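Local coordinates for HAD superfamily hydrolase (PDB 6NQ4), which is a haloacid dehalogenase-like hydrolase that probably acts as a phosphatase, at residues 100-105 against 225-230; 110-115 against 176-181; 126-131 against 136-141. One frame throughout, in Å; residues are numbered along the deposited sequence. Where two conformers were deposited one is given.

Contact 1 (100-105 against 225-230)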
loop_
_atom_site.group_PDB
_atom_site.type_symbol
_atom_site.label_atom_id
_atom_site.label_comp_id
_atom_site.label_asym_id
_atom_site.label_seq_id
_atom_site.Cartn_x
_atom_site.Cartn_y
_atom_site.Cartn_z
ATOM N N ARG A 100 1.145 -14.701 -2.801
ATOM C CA ARG A 100 2.059 -13.709 -3.346
ATOM C C ARG A 100 1.792 -12.375 -2.672
ATOM O O ARG A 100 0.690 -12.136 -2.162
ATOM C CB ARG A 100 1.931 -13.587 -4.874
ATOM C CG ARG A 100 3.282 -13.755 -5.553
ATOM C CD ARG A 100 3.235 -13.579 -7.050
ATOM N NE ARG A 100 3.280 -14.847 -7.759
ATOM C CZ ARG A 100 3.184 -14.937 -9.078
ATOM N NH1 ARG A 100 3.232 -16.119 -9.679
ATOM N NH2 ARG A 100 3.033 -13.828 -9.790
ATOM N N VAL A 101 2.828 -11.523 -2.658
ATOM C CA VAL A 101 2.735 -10.144 -2.183
ATOM C C VAL A 101 2.935 -9.216 -3.370
ATOM O O VAL A 101 3.867 -9.416 -4.167
ATOM C CB VAL A 101 3.794 -9.861 -1.101
ATOM C CG1 VAL A 101 3.740 -8.395 -0.664
ATOM C CG2 VAL A 101 3.574 -10.766 0.109
ATOM N N VAL A 102 2.051 -8.225 -3.508
ATOM C CA VAL A 102 2.188 -7.157 -4.493
ATOM C C VAL A 102 2.189 -5.837 -3.745
ATOM O O VAL A 102 1.270 -5.565 -2.970
ATOM C CB VAL A 102 1.049 -7.199 -5.527
ATOM C CG1 VAL A 102 1.106 -5.974 -6.426
ATOM C CG2 VAL A 102 1.129 -8.489 -6.358
ATOM N N THR A 103 3.211 -5.023 -3.967
ATOM C CA THR A 103 3.357 -3.776 -3.229
ATOM C C THR A 103 3.253 -2.572 -4.154
ATOM O O THR A 103 3.493 -2.650 -5.365
ATOM C CB THR A 103 4.680 -3.696 -2.453
ATOM O OG1 THR A 103 5.752 -3.414 -3.376
ATOM C CG2 THR A 103 4.973 -4.969 -1.694
ATOM N N SER A 104 2.949 -1.421 -3.546
ATOM C CA SER A 104 3.013 -0.168 -4.288
ATOM C C SER A 104 4.420 0.070 -4.829
ATOM O O SER A 104 4.583 0.508 -5.971
ATOM C CB SER A 104 2.544 0.979 -3.379
ATOM O OG SER A 104 2.637 2.225 -4.042
ATOM N N GLY A 105 5.454 -0.263 -4.040
ATOM C CA GLY A 105 6.822 -0.174 -4.539
ATOM C C GLY A 105 7.019 -0.953 -5.829
ATOM O O GLY A 105 7.665 -0.465 -6.774
ATOM N N LEU A 225 -4.078 -8.678 -10.168
ATOM C CA LEU A 225 -4.844 -9.536 -11.066
ATOM C C LEU A 225 -3.923 -10.392 -11.930
ATOM O O LEU A 225 -4.184 -11.585 -12.114
ATOM C CB LEU A 225 -5.794 -8.694 -11.921
ATOM C CG LEU A 225 -6.727 -9.437 -12.883
ATOM C CD1 LEU A 225 -7.569 -10.427 -12.103
ATOM C CD2 LEU A 225 -7.603 -8.448 -13.649
ATOM N N ARG A 226 -2.829 -9.819 -12.454
ATOM C CA ARG A 226 -1.900 -10.648 -13.219
ATOM C C ARG A 226 -1.338 -11.770 -12.358
ATOM O O ARG A 226 -1.152 -12.896 -12.834
ATOM C CB ARG A 226 -0.762 -9.814 -13.801
ATOM C CG ARG A 226 -1.156 -8.949 -14.978
ATOM C CD ARG A 226 0.070 -8.338 -15.623
ATOM N NE ARG A 226 0.789 -7.412 -14.755
ATOM C CZ ARG A 226 0.474 -6.125 -14.613
ATOM N NH1 ARG A 226 -0.563 -5.616 -15.264
ATOM N NH2 ARG A 226 1.200 -5.347 -13.833
ATOM N N ALA A 227 -1.089 -11.487 -11.080
ATOM C CA ALA A 227 -0.555 -12.503 -10.180
ATOM C C ALA A 227 -1.548 -13.645 -9.976
ATOM O O ALA A 227 -1.170 -14.818 -10.068
ATOM C CB ALA A 227 -0.129 -11.863 -8.855
ATOM N N VAL A 228 -2.826 -13.328 -9.709
ATOM C CA VAL A 228 -3.844 -14.367 -9.534
ATOM C C VAL A 228 -3.999 -15.190 -10.804
ATOM O O VAL A 228 -4.144 -16.416 -10.763
ATOM C CB VAL A 228 -5.196 -13.746 -9.146
ATOM C CG1 VAL A 228 -6.263 -14.844 -9.075
ATOM C CG2 VAL A 228 -5.112 -13.018 -7.857
ATOM N N GLU A 229 -4.040 -14.507 -11.955
ATOM C CA GLU A 229 -4.305 -15.222 -13.197
ATOM C C GLU A 229 -3.158 -16.154 -13.533
ATOM O O GLU A 229 -3.377 -17.270 -14.036
ATOM C CB GLU A 229 -4.609 -14.232 -14.321
ATOM C CG GLU A 229 -5.942 -13.532 -14.077
ATOM C CD GLU A 229 -6.398 -12.657 -15.211
ATOM O OE1 GLU A 229 -5.533 -12.093 -15.926
ATOM O OE2 GLU A 229 -7.635 -12.525 -15.371
ATOM N N SER A 230 -1.936 -15.748 -13.213
ATOM C CA SER A 230 -0.813 -16.650 -13.421
ATOM C C SER A 230 -0.875 -17.833 -12.461
ATOM O O SER A 230 -0.655 -18.975 -12.872
ATOM C CB SER A 230 0.510 -15.900 -13.288
ATOM O OG SER A 230 1.585 -16.779 -13.569
HETATM O O HOH W 1 3.631 -16.538 -12.254
#
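Arg100 and Val102 meet Ala227 where helix 218-232 covers one face of the six-stranded parallel sheet of the Rossmann-like HAD core. Strand 100-103 is the outermost strand on this side, and it runs nearly antiparallel to the helix, at 162° with the segment axes 9.6 Å apart, as expected of an alpha/beta layer. Alternate residues take opposite faces: Val101 turns away to helix 81-90, whereas its neighbours on either side face Ala227. Ala227 suits the spot because a bare methyl lets the helix lie close to the sheet. Val102 reaches that methyl with CG2 and also touches Ala223, one turn earlier, and Ile220. The branched, purely apolar side chain fits this buried interface.

Arg100 ends the row at the solvent edge. From CB the chain runs straight through CG to CD, and CD of Arg100 lies 4.2 Å from CB of Ala227. A bend about the CG-CD bond (chi3 -103°) swings the guanidinium across the helix surface, and NH2 of Arg100 comes within 3.8 Å of both CA and CB of Ala227. The O of Ala227 lies over one face of the guanidinium, offset toward its rim. An arginine is apt here: its side chain also touches Ile72 and Ile231, while its charged end stays at the surface. Ser230 OG sits at the guanidinium edge, 4.3 Å from Arg100 NH1, with no direct hydrogen bond. At the tip, NH1 donates to a water lying in the guanidinium plane, with 2.6 Å between NH1 of Arg100 and the water O.

Contact 2 (110-115 against 176-181); sequences DLIAEG and PFICAN. With EDO (1,2-ethanediol), chain C.
Leu111 and Ile178 bring the backbones closest, with 7.2 Å between their CA atoms, where the last turn of helix 104-114 passes over strand 177-179. The helix ends here. The O of Leu111 receives weak hydrogen bonds from the N of both Glu114 and Gly115, and Gly115 is the first residue to leave helical backbone angles. No hydrogen bond crosses between the segments, and the side-chain contacts are apolar.

Ile178 does nearly all the reaching. Its CG1 is anti to the carbonyl carbon (chi1 -67°) and chi2 is extended, which carries CD1 up from the strand to the helix surface. CD1 of Ile178 lies 3.6 Å from the O of Leu111 and 3.8 Å from the CA of Ile112, so it rests on the helix backbone as well as on side chains. The same CD1 of Ile178 meets CB of Leu111 at 4.0 Å and CG1 of Ile112 at 4.1 Å, the two isoleucines crossing obliquely. A long, beta-branched residue suits this place, being at ease in a strand and able to span the gap to a helix.

Beyond the strand, Asn181 ND2 donates to O2 of a 1,2-ethanediol, 3.0 Å away, probably from the crystallisation liquor and also hydrogen-bonded to Asp183 OD2. The strand belongs to a second parallel sheet, consistent with the Rossmann-like cap of NagD-type HAD proteins. Helix 104-114 covers one face, with Ile112 and Ile178 both touching Val148 of strand 146-149 and Leu111 touching Leu211. Cys179 points away from that helix to Ala196 and Ala200 of helix 196-205.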
loop_
_atom_site.group_PDB
_atom_site.type_symbol
_atom_site.label_atom_id
_atom_site.label_comp_id
_atom_site.label_asym_id
_atom_site.label_seq_id
_atom_site.Cartn_x
_atom_site.Cartn_y
_atom_site.Cartn_z
ATOM N N ASP A 110 7.657 0.844 -12.326
ATOM C CA ASP A 110 7.338 1.152 -13.717
ATOM C C ASP A 110 7.306 2.665 -13.968
ATOM O O ASP A 110 7.778 3.140 -15.008
ATOM C CB ASP A 110 6.033 0.458 -14.120
ATOM C CG ASP A 110 6.107 -1.059 -13.965
ATOM O OD1 ASP A 110 7.174 -1.640 -14.255
ATOM O OD2 ASP A 110 5.105 -1.672 -13.537
ATOM N N LEU A 111 6.758 3.443 -13.031
ATOM C CA LEU A 111 6.829 4.898 -13.143
ATOM C C LEU A 111 8.268 5.382 -13.093
ATOM O O LEU A 111 8.658 6.272 -13.861
ATOM C CB LEU A 111 6.025 5.568 -12.019
ATOM C CG LEU A 111 4.512 5.389 -12.052
ATOM C CD1 LEU A 111 3.901 5.973 -10.774
ATOM C CD2 LEU A 111 3.925 6.034 -13.306
ATOM N N ILE A 112 9.080 4.812 -12.196
ATOM C CA ILE A 112 10.456 5.285 -12.054
ATOM C C ILE A 112 11.215 5.084 -13.356
ATOM O O ILE A 112 11.958 5.970 -13.808
ATOM C CB ILE A 112 11.147 4.586 -10.869
ATOM C CG1 ILE A 112 10.466 4.969 -9.546
ATOM C CG2 ILE A 112 12.607 4.979 -10.802
ATOM C CD1 ILE A 112 10.914 4.132 -8.368
ATOM N N ALA A 113 11.019 3.930 -13.990
ATOM C CA ALA A 113 11.713 3.624 -15.238
ATOM C C ALA A 113 11.276 4.531 -16.385
ATOM O O ALA A 113 12.063 4.779 -17.313
ATOM C CB ALA A 113 11.465 2.156 -15.601
ATOM N N GLU A 114 10.028 5.003 -16.356
ATOM C CA GLU A 114 9.458 5.865 -17.387
ATOM C C GLU A 114 9.898 7.313 -17.254
ATOM O O GLU A 114 9.922 8.040 -18.254
ATOM C CB GLU A 114 7.945 5.916 -17.205
ATOM C CG GLU A 114 7.133 4.960 -17.993
ATOM C CD GLU A 114 5.666 5.327 -17.901
ATOM O OE1 GLU A 114 5.048 5.040 -16.855
ATOM O OE2 GLU A 114 5.148 5.946 -18.855
ATOM N N GLY A 115 10.183 7.771 -16.038
ATOM C CA GLY A 115 10.462 9.170 -15.811
ATOM C C GLY A 115 11.916 9.527 -16.020
ATOM O O GLY A 115 12.700 8.739 -16.562
ATOM N N PRO A 176 8.621 16.521 -11.656
ATOM C CA PRO A 176 7.593 15.511 -11.401
ATOM C C PRO A 176 7.943 14.739 -10.140
ATOM O O PRO A 176 9.117 14.509 -9.830
ATOM C CB PRO A 176 7.664 14.613 -12.642
ATOM C CG PRO A 176 9.066 14.752 -13.128
ATOM C CD PRO A 176 9.505 16.158 -12.782
ATOM N N PHE A 177 6.906 14.346 -9.404
ATOM C CA PHE A 177 7.043 13.763 -8.066
ATOM C C PHE A 177 6.367 12.398 -8.070
ATOM O O PHE A 177 5.138 12.316 -8.048
ATOM C CB PHE A 177 6.360 14.709 -7.073
ATOM C CG PHE A 177 6.552 14.388 -5.599
ATOM C CD1 PHE A 177 5.823 13.380 -4.970
ATOM C CD2 PHE A 177 7.377 15.190 -4.818
ATOM C CE1 PHE A 177 5.955 13.146 -3.594
ATOM C CE2 PHE A 177 7.519 14.960 -3.451
ATOM C CZ PHE A 177 6.808 13.937 -2.841
ATOM N N ILE A 178 7.152 11.322 -8.105
ATOM C CA ILE A 178 6.607 9.966 -8.019
ATOM C C ILE A 178 6.433 9.618 -6.543
ATOM O O ILE A 178 7.384 9.716 -5.757
ATOM C CB ILE A 178 7.529 8.952 -8.712
ATOM C CG1 ILE A 178 7.557 9.191 -10.211
ATOM C CG2 ILE A 178 7.085 7.539 -8.439
ATOM C CD1 ILE A 178 8.649 8.409 -10.923
ATOM N N CYS A 179 5.216 9.236 -6.156
ATOM C CA CYS A 179 4.916 8.845 -4.782
ATOM C C CYS A 179 4.821 7.327 -4.738
ATOM O O CYS A 179 3.921 6.745 -5.359
ATOM C CB CYS A 179 3.589 9.454 -4.329
ATOM S SG CYS A 179 3.054 8.882 -2.687
ATOM N N ALA A 180 5.727 6.689 -3.985
ATOM C CA ALA A 180 5.762 5.227 -3.920
ATOM C C ALA A 180 4.828 4.631 -2.868
ATOM O O ALA A 180 4.707 3.401 -2.794
ATOM C CB ALA A 180 7.191 4.718 -3.674
ATOM N N ASN A 181 4.170 5.458 -2.048
ATOM C CA ASN A 181 3.250 4.963 -1.024
ATOM C C ASN A 181 2.155 6.005 -0.837
ATOM O O ASN A 181 2.364 7.017 -0.152
ATOM C CB ASN A 181 3.977 4.704 0.292
ATOM C CG ASN A 181 3.037 4.322 1.408
ATOM O OD1 ASN A 181 1.827 4.138 1.190
ATOM N ND2 ASN A 181 3.583 4.194 2.626
HETATM C C1 EDO C . 3.643 0.605 4.999
HETATM O O1 EDO C . 4.832 1.412 4.947
HETATM C C2 EDO C . 2.557 1.246 4.140
HETATM O O2 EDO C . 2.168 2.543 4.650
#

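Contact 3 (126-131 against 136-141). With EDO (1,2-ethanediol), chain E.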
loop_
_atom_site.group_PDB
_atom_site.type_symbol
_atom_site.label_atom_id
_atom_site.label_comp_id
_atom_site.label_asym_id
_atom_site.label_seq_id
_atom_site.Cartn_x
_atom_site.Cartn_y
_atom_site.Cartn_z
ATOM N N ARG A 126 16.845 2.314 3.672
ATOM C CA ARG A 126 16.341 0.995 3.302
ATOM C C ARG A 126 15.474 1.082 2.055
ATOM O O ARG A 126 15.477 0.175 1.209
ATOM C CB ARG A 126 15.570 0.389 4.475
ATOM C CG ARG A 126 14.832 -0.899 4.157
ATOM C CD ARG A 126 15.766 -1.966 3.590
ATOM N NE ARG A 126 15.016 -3.198 3.374
ATOM C CZ ARG A 126 15.339 -4.148 2.505
ATOM N NH1 ARG A 126 16.419 -4.026 1.727
ATOM N NH2 ARG A 126 14.555 -5.208 2.412
ATOM N N GLU A 127 14.726 2.173 1.921
ATOM C CA GLU A 127 13.822 2.352 0.794
ATOM C C GLU A 127 14.542 2.549 -0.537
ATOM O O GLU A 127 13.878 2.536 -1.577
ATOM C CB GLU A 127 12.838 3.491 1.104
ATOM C CG GLU A 127 11.689 3.053 2.034
ATOM C CD GLU A 127 10.972 4.206 2.744
ATOM O OE1 GLU A 127 11.331 5.393 2.555
ATOM O OE2 GLU A 127 10.040 3.899 3.516
ATOM N N LEU A 128 15.870 2.703 -0.538
ATOM C CA LEU A 128 16.625 2.688 -1.797
ATOM C C LEU A 128 16.507 1.361 -2.550
ATOM O O LEU A 128 16.861 1.296 -3.739
ATOM C CB LEU A 128 18.109 2.974 -1.536
ATOM C CG LEU A 128 18.438 4.348 -0.946
ATOM C CD1 LEU A 128 19.939 4.401 -0.615
ATOM C CD2 LEU A 128 18.047 5.437 -1.917
ATOM N N ALA A 129 16.027 0.301 -1.897
ATOM C CA ALA A 129 15.808 -0.973 -2.576
ATOM C C ALA A 129 14.894 -0.853 -3.800
ATOM O O ALA A 129 15.004 -1.672 -4.727
ATOM C CB ALA A 129 15.257 -1.989 -1.571
ATOM N N ILE A 130 14.015 0.154 -3.836
ATOM C CA ILE A 130 13.100 0.327 -4.960
ATOM C C ILE A 130 13.833 0.566 -6.280
ATOM O O ILE A 130 13.275 0.297 -7.352
ATOM C CB ILE A 130 12.092 1.469 -4.648
ATOM C CG1 ILE A 130 10.863 1.398 -5.569
ATOM C CG2 ILE A 130 12.797 2.836 -4.714
ATOM C CD1 ILE A 130 9.746 2.373 -5.178
ATOM N N TYR A 131 15.075 1.063 -6.239
ATOM C CA TYR A 131 15.808 1.384 -7.464
ATOM C C TYR A 131 16.633 0.229 -8.001
ATOM O O TYR A 131 17.236 0.376 -9.072
ATOM C CB TYR A 131 16.750 2.581 -7.243
ATOM C CG TYR A 131 16.042 3.778 -6.667
ATOM C CD1 TYR A 131 15.131 4.505 -7.431
ATOM C CD2 TYR A 131 16.275 4.175 -5.357
ATOM C CE1 TYR A 131 14.449 5.588 -6.890
ATOM C CE2 TYR A 131 15.600 5.265 -4.801
ATOM C CZ TYR A 131 14.700 5.969 -5.579
ATOM O OH TYR A 131 14.021 7.043 -5.047
ATOM N N VAL A 136 18.804 4.183 -13.442
ATOM C CA VAL A 136 18.626 5.509 -12.870
ATOM C C VAL A 136 19.882 5.926 -12.124
ATOM O O VAL A 136 20.749 5.108 -11.806
ATOM C CB VAL A 136 17.402 5.581 -11.939
ATOM C CG1 VAL A 136 16.146 5.199 -12.701
ATOM C CG2 VAL A 136 17.600 4.674 -10.723
ATOM N N GLU A 137 19.973 7.227 -11.847
ATOM C CA GLU A 137 21.095 7.793 -11.112
ATOM C C GLU A 137 20.546 8.660 -9.995
ATOM O O GLU A 137 19.832 9.632 -10.260
ATOM C CB GLU A 137 21.972 8.644 -12.032
ATOM C CG GLU A 137 23.253 9.108 -11.374
ATOM C CD GLU A 137 24.108 9.941 -12.304
ATOM O OE1 GLU A 137 23.864 9.907 -13.531
ATOM O OE2 GLU A 137 25.019 10.632 -11.803
ATOM N N LEU A 138 20.882 8.325 -8.754
ATOM C CA LEU A 138 20.450 9.145 -7.630
ATOM C C LEU A 138 21.407 10.319 -7.472
ATOM O O LEU A 138 22.631 10.136 -7.404
ATOM C CB LEU A 138 20.382 8.326 -6.344
ATOM C CG LEU A 138 19.432 7.129 -6.401
ATOM C CD1 LEU A 138 19.391 6.455 -5.051
ATOM C CD2 LEU A 138 18.041 7.518 -6.843
ATOM N N VAL A 139 20.854 11.533 -7.444
ATOM C CA VAL A 139 21.658 12.741 -7.500
ATOM C C VAL A 139 21.226 13.700 -6.397
ATOM O O VAL A 139 20.225 13.490 -5.709
ATOM C CB VAL A 139 21.611 13.415 -8.891
ATOM C CG1 VAL A 139 22.099 12.453 -9.970
ATOM C CG2 VAL A 139 20.199 13.901 -9.216
ATOM N N GLU A 140 22.031 14.737 -6.208
ATOM C CA GLU A 140 21.687 15.803 -5.287
ATOM C C GLU A 140 20.463 16.553 -5.788
ATOM O O GLU A 140 20.142 16.549 -6.976
ATOM C CB GLU A 140 22.831 16.811 -5.203
ATOM C CG GLU A 140 24.151 16.214 -4.805
ATOM C CD GLU A 140 24.349 16.210 -3.312
ATOM O OE1 GLU A 140 23.358 16.405 -2.577
ATOM O OE2 GLU A 140 25.503 16.025 -2.874
ATOM N N GLU A 141 19.810 17.251 -4.859
ATOM C CA GLU A 141 18.631 18.044 -5.194
ATOM C C GLU A 141 18.873 18.973 -6.389
ATOM O O GLU A 141 18.066 19.019 -7.324
ATOM C CB GLU A 141 18.216 18.865 -3.971
ATOM C CG GLU A 141 16.919 19.621 -4.180
ATOM C CD GLU A 141 16.668 20.679 -3.121
ATOM O OE1 GLU A 141 17.187 20.544 -1.991
ATOM O OE2 GLU A 141 15.949 21.651 -3.435
HETATM C C1 EDO E . 7.581 3.985 5.759
HETATM O O1 EDO E . 7.881 5.032 4.831
HETATM C C2 EDO E . 6.206 4.228 6.359
HETATM O O2 EDO E . 5.218 4.050 5.345
#
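Tyr131 presents its ring to Leu138, whose CD2 lies over the centre of one face in a CH-pi contact, 3.8 Å from the centroid and 9° off the normal. CG2 of Ile130 covers the opposite face. The connection between parallel strands 118-122 and 137-138, at the edge of the sheet of the Rossmann-like cap (consistent with NagD-type HAD proteins), here packs back against strand 137-138. Tyrosine offers the leucine an apolar face and His121 a polar end: OH is hydrogen-bonded to ND1 of His121, the two rings standing at about 80°.

Segment 126-131 is 3-10 helical, and its i to i+3 spacing makes Leu128 and Tyr131 neighbours, Tyr131 pointing toward the strand and Leu128 reaching Leu138 with CD2. CD1 of Leu138 bridges CD2 of Leu128, at 3.6 Å, and CD2 at the rim of the Tyr131 ring, at 3.9 Å; a leucine's two methyls can cover both. Val136 places CG2 between its backbone N and carbonyl carbon, from where it approaches CB and CD1 of Tyr131. At the N-terminal end of the 3-10 segment, Glu127 binds Cys124 N and Thr150 through OE1, while Glu127 OE2 accepts a 2.8 Å hydrogen bond from O1 of a 1,2-ethanediol.

How the contacts relate
Helix 104-114 ties contact 1 to contact 2: it begins in the first and ends in the second, their centres about 19 Å apart, and so passes from the core sheet to the second sheet. Near its start Ser104 OG lies 2.7 Å from Ala180 O, a probable hydrogen bond. Contacts 2 and 3 are closer, about 11 Å between centres, and share an apolar seam: Ile130 CD1 packs at 3.8 Å against both Ile112 CD1 and Ala180 CB. The sodium ion is bound by Asp42 and Trp44, just past strand 38-41, and by Asp246, just past strand 241-245. It probably marks the active-site metal position, as in HAD relatives; none of the three contacts supplies its ligands.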